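Local coordinates for protein NanS-p (Escherichia phage vB_EcoP_24B, PDB 6YP6) that is a carbohydrate esterase encoded by a Shiga toxin phage, probably removing O-acetyl groups from sialic acids, with a part that probably binds carbohydrate, at residues V32-T46 with G202-V214. Numbering follows the deposited sequence.
Sequences VSDAEGTGGKAVKLT and GATYPVLIDSIAV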
loop_
_atom_site.group_PDB
_atom_site.type_symbol
_atom_site.label_atom_id
_atom_site.label_comp_id
_atom_site.label_asym_id
_atom_site.label_seq_id
_atom_site.Cartn_x
_atom_site.Cartn_y
_atom_site.Cartn_z
ATOM N N VAL A 32 7.042 -3.660 18.147
ATOM C CA VAL A 32 7.168 -2.671 19.206
ATOM C C VAL A 32 5.826 -2.495 19.893
ATOM O O VAL A 32 4.781 -2.894 19.383
ATOM C CB VAL A 32 7.660 -1.304 18.689
ATOM C CG1 VAL A 32 9.069 -1.425 18.157
ATOM C CG2 VAL A 32 6.713 -0.741 17.630
ATOM N N SER A 33 5.878 -1.863 21.062
ATOM C CA SER A 33 4.680 -1.445 21.772
ATOM C C SER A 33 4.273 -0.048 21.325
ATOM O O SER A 33 5.115 0.848 21.209
ATOM C CB SER A 33 4.936 -1.440 23.277
ATOM O OG SER A 33 5.207 -2.743 23.737
ATOM N N ASP A 34 2.981 0.122 21.060
ATOM C CA ASP A 34 2.406 1.434 20.781
ATOM C C ASP A 34 0.999 1.397 21.351
ATOM O O ASP A 34 0.202 0.541 20.960
ATOM C CB ASP A 34 2.379 1.742 19.278
ATOM C CG ASP A 34 1.961 3.181 18.985
ATOM O OD1 ASP A 34 0.794 3.539 19.261
ATOM O OD2 ASP A 34 2.805 3.963 18.484
ATOM N N ALA A 35 0.699 2.306 22.281
ATOM C CA ALA A 35 -0.567 2.224 23.000
ATOM C C ALA A 35 -1.773 2.321 22.075
ATOM O O ALA A 35 -2.857 1.842 22.433
ATOM C CB ALA A 35 -0.622 3.307 24.076
ATOM N N GLU A 36 -1.625 2.946 20.910
ATOM C CA GLU A 36 -2.727 3.097 19.972
ATOM C C GLU A 36 -2.676 2.085 18.834
ATOM O O GLU A 36 -3.550 2.108 17.962
ATOM C CB GLU A 36 -2.765 4.527 19.434
ATOM C CG GLU A 36 -3.157 5.550 20.494
ATOM C CD GLU A 36 -3.079 6.976 19.989
ATOM O OE1 GLU A 36 -2.317 7.230 19.032
ATOM O OE2 GLU A 36 -3.778 7.844 20.546
ATOM N N GLY A 37 -1.690 1.188 18.830
ATOM C CA GLY A 37 -1.750 0.039 17.956
ATOM C C GLY A 37 -2.782 -0.962 18.433
ATOM O O GLY A 37 -3.158 -0.986 19.602
ATOM N N THR A 38 -3.268 -1.787 17.508
ATOM C CA THR A 38 -4.194 -2.848 17.893
ATOM C C THR A 38 -3.476 -3.823 18.817
ATOM O O THR A 38 -2.354 -4.252 18.543
ATOM C CB THR A 38 -4.735 -3.552 16.644
ATOM O OG1 THR A 38 -5.435 -2.590 15.839
ATOM C CG2 THR A 38 -5.671 -4.680 17.030
ATOM N N GLY A 39 -4.113 -4.145 19.940
ATOM C CA GLY A 39 -3.445 -4.946 20.946
ATOM C C GLY A 39 -2.218 -4.300 21.547
ATOM O O GLY A 39 -1.408 -4.990 22.174
ATOM N N GLY A 40 -2.047 -2.992 21.365
ATOM C CA GLY A 40 -0.877 -2.317 21.879
ATOM C C GLY A 40 0.402 -2.585 21.118
ATOM O O GLY A 40 1.487 -2.330 21.656
ATOM N N LYS A 41 0.310 -3.058 19.876
ATOM C CA LYS A 41 1.463 -3.501 19.115
ATOM C C LYS A 41 1.507 -2.831 17.752
ATOM O O LYS A 41 0.495 -2.355 17.230
ATOM C CB LYS A 41 1.415 -5.024 18.883
ATOM C CG LYS A 41 1.407 -5.842 20.151
ATOM C CD LYS A 41 2.735 -5.738 20.864
ATOM C CE LYS A 41 2.799 -6.665 22.060
ATOM N NZ LYS A 41 4.181 -6.717 22.603
ATOM N N ALA A 42 2.704 -2.832 17.178
ATOM C CA ALA A 42 2.937 -2.403 15.806
ATOM C C ALA A 42 4.262 -3.015 15.376
ATOM O O ALA A 42 5.022 -3.519 16.199
ATOM C CB ALA A 42 3.004 -0.878 15.714
ATOM N N VAL A 43 4.538 -2.982 14.080
ATOM C CA VAL A 43 5.858 -3.346 13.574
ATOM C C VAL A 43 6.501 -2.101 12.984
ATOM O O VAL A 43 5.894 -1.397 12.172
ATOM C CB VAL A 43 5.832 -4.553 12.621
ATOM C CG1 VAL A 43 5.169 -4.221 11.297
ATOM C CG2 VAL A 43 7.261 -5.084 12.396
ATOM N N LYS A 44 7.702 -1.803 13.442
ATOM C CA LYS A 44 8.458 -0.632 13.032
ATOM C C LYS A 44 9.425 -1.038 11.933
ATOM O O LYS A 44 10.258 -1.932 12.124
ATOM C CB LYS A 44 9.214 -0.083 14.233
ATOM C CG LYS A 44 10.129 1.094 13.946
ATOM C CD LYS A 44 10.746 1.607 15.254
ATOM C CE LYS A 44 11.890 2.582 15.033
ATOM N NZ LYS A 44 12.542 2.975 16.315
ATOM N N LEU A 45 9.308 -0.376 10.792
ATOM C CA LEU A 45 10.082 -0.687 9.601
ATOM C C LEU A 45 11.075 0.436 9.352
ATOM O O LEU A 45 10.700 1.608 9.211
ATOM C CB LEU A 45 9.160 -0.871 8.397
ATOM C CG LEU A 45 8.045 -1.911 8.612
ATOM C CD1 LEU A 45 7.147 -1.956 7.392
ATOM C CD2 LEU A 45 8.571 -3.280 8.908
ATOM N N THR A 46 12.347 0.062 9.314
ATOM C CA THR A 46 13.452 0.971 9.098
ATOM C C THR A 46 14.480 0.283 8.212
ATOM O O THR A 46 14.380 -0.909 7.903
ATOM C CB THR A 46 14.151 1.344 10.421
ATOM O OG1 THR A 46 14.663 0.161 11.056
ATOM C CG2 THR A 46 13.202 2.077 11.359
ATOM N N GLY A 202 17.688 5.849 -0.400
ATOM C CA GLY A 202 17.843 7.067 0.364
ATOM C C GLY A 202 16.951 7.062 1.592
ATOM O O GLY A 202 16.062 6.226 1.761
ATOM N N ALA A 203 17.209 7.999 2.497
ATOM C CA ALA A 203 16.434 8.041 3.727
ATOM C C ALA A 203 14.947 8.223 3.434
ATOM O O ALA A 203 14.549 9.075 2.631
ATOM C CB ALA A 203 16.910 9.186 4.614
ATOM N N THR A 204 14.142 7.451 4.157
ATOM C CA THR A 204 12.685 7.514 4.154
ATOM C C THR A 204 12.217 7.629 5.603
ATOM O O THR A 204 12.982 7.417 6.549
ATOM C CB THR A 204 12.089 6.261 3.492
ATOM O OG1 THR A 204 12.485 5.118 4.259
ATOM C CG2 THR A 204 12.558 6.144 2.048
ATOM N N TYR A 205 10.941 7.952 5.803
ATOM C CA TYR A 205 10.427 8.034 7.163
ATOM C C TYR A 205 10.354 6.641 7.785
ATOM O O TYR A 205 9.785 5.728 7.175
ATOM C CB TYR A 205 9.007 8.587 7.202
ATOM C CG TYR A 205 8.828 10.028 6.805
ATOM C CD1 TYR A 205 8.995 11.048 7.722
ATOM C CD2 TYR A 205 8.430 10.371 5.511
ATOM C CE1 TYR A 205 8.796 12.359 7.368
ATOM C CE2 TYR A 205 8.229 11.689 5.151
ATOM C CZ TYR A 205 8.419 12.681 6.092
ATOM O OH TYR A 205 8.233 14.014 5.787
ATOM N N PRO A 206 10.824 6.452 9.018
ATOM C CA PRO A 206 10.448 5.234 9.747
ATOM C C PRO A 206 8.927 5.152 9.808
ATOM O O PRO A 206 8.243 6.169 9.951
ATOM C CB PRO A 206 11.073 5.438 11.128
ATOM C CG PRO A 206 12.193 6.406 10.881
ATOM C CD PRO A 206 11.662 7.342 9.839
ATOM N N VAL A 207 8.389 3.939 9.692
ATOM C CA VAL A 207 6.941 3.745 9.699
ATOM C C VAL A 207 6.579 2.590 10.619
ATOM O O VAL A 207 7.272 1.567 10.662
ATOM C CB VAL A 207 6.384 3.558 8.266
ATOM C CG1 VAL A 207 6.851 2.263 7.622
ATOM C CG2 VAL A 207 4.848 3.649 8.236
ATOM N N LEU A 208 5.478 2.763 11.344
ATOM C CA LEU A 208 4.883 1.717 12.158
ATOM C C LEU A 208 3.653 1.199 11.427
ATOM O O LEU A 208 2.793 1.981 11.009
ATOM C CB LEU A 208 4.476 2.242 13.533
ATOM C CG LEU A 208 5.563 2.222 14.606
ATOM C CD1 LEU A 208 6.730 3.076 14.229
ATOM C CD2 LEU A 208 4.964 2.664 15.930
ATOM N N ILE A 209 3.569 -0.113 11.277
ATOM C CA ILE A 209 2.435 -0.762 10.632
ATOM C C ILE A 209 1.643 -1.520 11.686
ATOM O O ILE A 209 2.197 -2.348 12.416
ATOM C CB ILE A 209 2.900 -1.717 9.516
ATOM C CG1 ILE A 209 3.739 -0.999 8.476
ATOM C CG2 ILE A 209 1.698 -2.445 8.912
ATOM C CD1 ILE A 209 3.010 0.002 7.714
ATOM N N ASP A 210 0.348 -1.246 11.755
ATOM C CA ASP A 210 -0.584 -1.992 12.594
ATOM C C ASP A 210 -1.101 -3.219 11.848
ATOM O O ASP A 210 -1.098 -4.331 12.386
ATOM C CB ASP A 210 -1.747 -1.058 12.960
ATOM C CG ASP A 210 -2.563 -1.548 14.128
ATOM O OD1 ASP A 210 -1.973 -2.089 15.086
ATOM O OD2 ASP A 210 -3.793 -1.308 14.142
ATOM N N SER A 211 -1.543 -3.011 10.610
ATOM C CA SER A 211 -2.087 -4.079 9.796
ATOM C C SER A 211 -2.006 -3.695 8.326
ATOM O O SER A 211 -1.964 -2.512 7.967
ATOM C CB SER A 211 -3.545 -4.347 10.173
ATOM O OG SER A 211 -4.341 -3.201 9.928
ATOM N N ILE A 212 -1.990 -4.732 7.485
ATOM C CA ILE A 212 -2.151 -4.644 6.035
ATOM C C ILE A 212 -3.091 -5.777 5.663
ATOM O O ILE A 212 -2.912 -6.896 6.149
ATOM C CB ILE A 212 -0.819 -4.866 5.289
ATOM C CG1 ILE A 212 0.236 -3.848 5.705
ATOM C CG2 ILE A 212 -1.031 -4.832 3.771
ATOM C CD1 ILE A 212 1.636 -4.229 5.293
ATOM N N ALA A 213 -4.074 -5.524 4.809
ATOM C CA ALA A 213 -4.940 -6.620 4.401
ATOM C C ALA A 213 -5.537 -6.365 3.028
ATOM O O ALA A 213 -5.686 -5.218 2.598
ATOM C CB ALA A 213 -6.087 -6.856 5.394
ATOM N N VAL A 214 -5.894 -7.451 2.352
ATOM C CA VAL A 214 -6.802 -7.403 1.216
ATOM C C VAL A 214 -7.985 -8.277 1.575
ATOM O O VAL A 214 -7.805 -9.437 1.968
ATOM C CB VAL A 214 -6.143 -7.846 -0.100
ATOM C CG1 VAL A 214 -7.153 -7.753 -1.234
ATOM C CG2 VAL A 214 -4.918 -6.997 -0.400
HETATM O O HOH W 1 -1.359 -4.587 15.892
HETATM O O HOH W 2 11.562 2.970 6.785
#
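The carboxylate of D210 leaves the strand pairing to grip the loop of a β-hairpin: OD1 takes the backbone N of T38 at 2.8 Å, while OD2 takes T38 OG1 at 2.7 Å. Both donors come from the syn side, 21° and 17° out of the carboxylate plane, so the group is held by its two oxygens at once. D210 reaches them because its CG stands anti to the backbone N (chi1 -163°). It also belongs to a classic β bulge, formed with S211 opposite R76, where the chain turns a corner, and OD2 has a salt bridge to R76 as a second partner.

The case illustrates how a hairpin can be joined to the next strand of its own antiparallel sheet both through strand 41-46 and through its loop. Strand 41-46 of the hairpin runs antiparallel to 207-209, with V43 and I209 exchanging two backbone hydrogen bonds. L45 N meets V207 O almost straight, whereas the return bond from V207 N to L45 O is weak. On one face, V43 and I209 lie side by side and L45 CD1 packs on I209 CG1 at 3.7 Å, with W54 touching L45 and V207. On the other, the two branches of L208 divide their work: CD1 rests against the aliphatic CB and CG of K44, and CD2 touches A42 CB and, in another direction, D34 OD2. W152 also touches L208 and A42 here. D34 bridges its carboxylate to K78, and its OD2 lies 3.6 Å from L208 CD2.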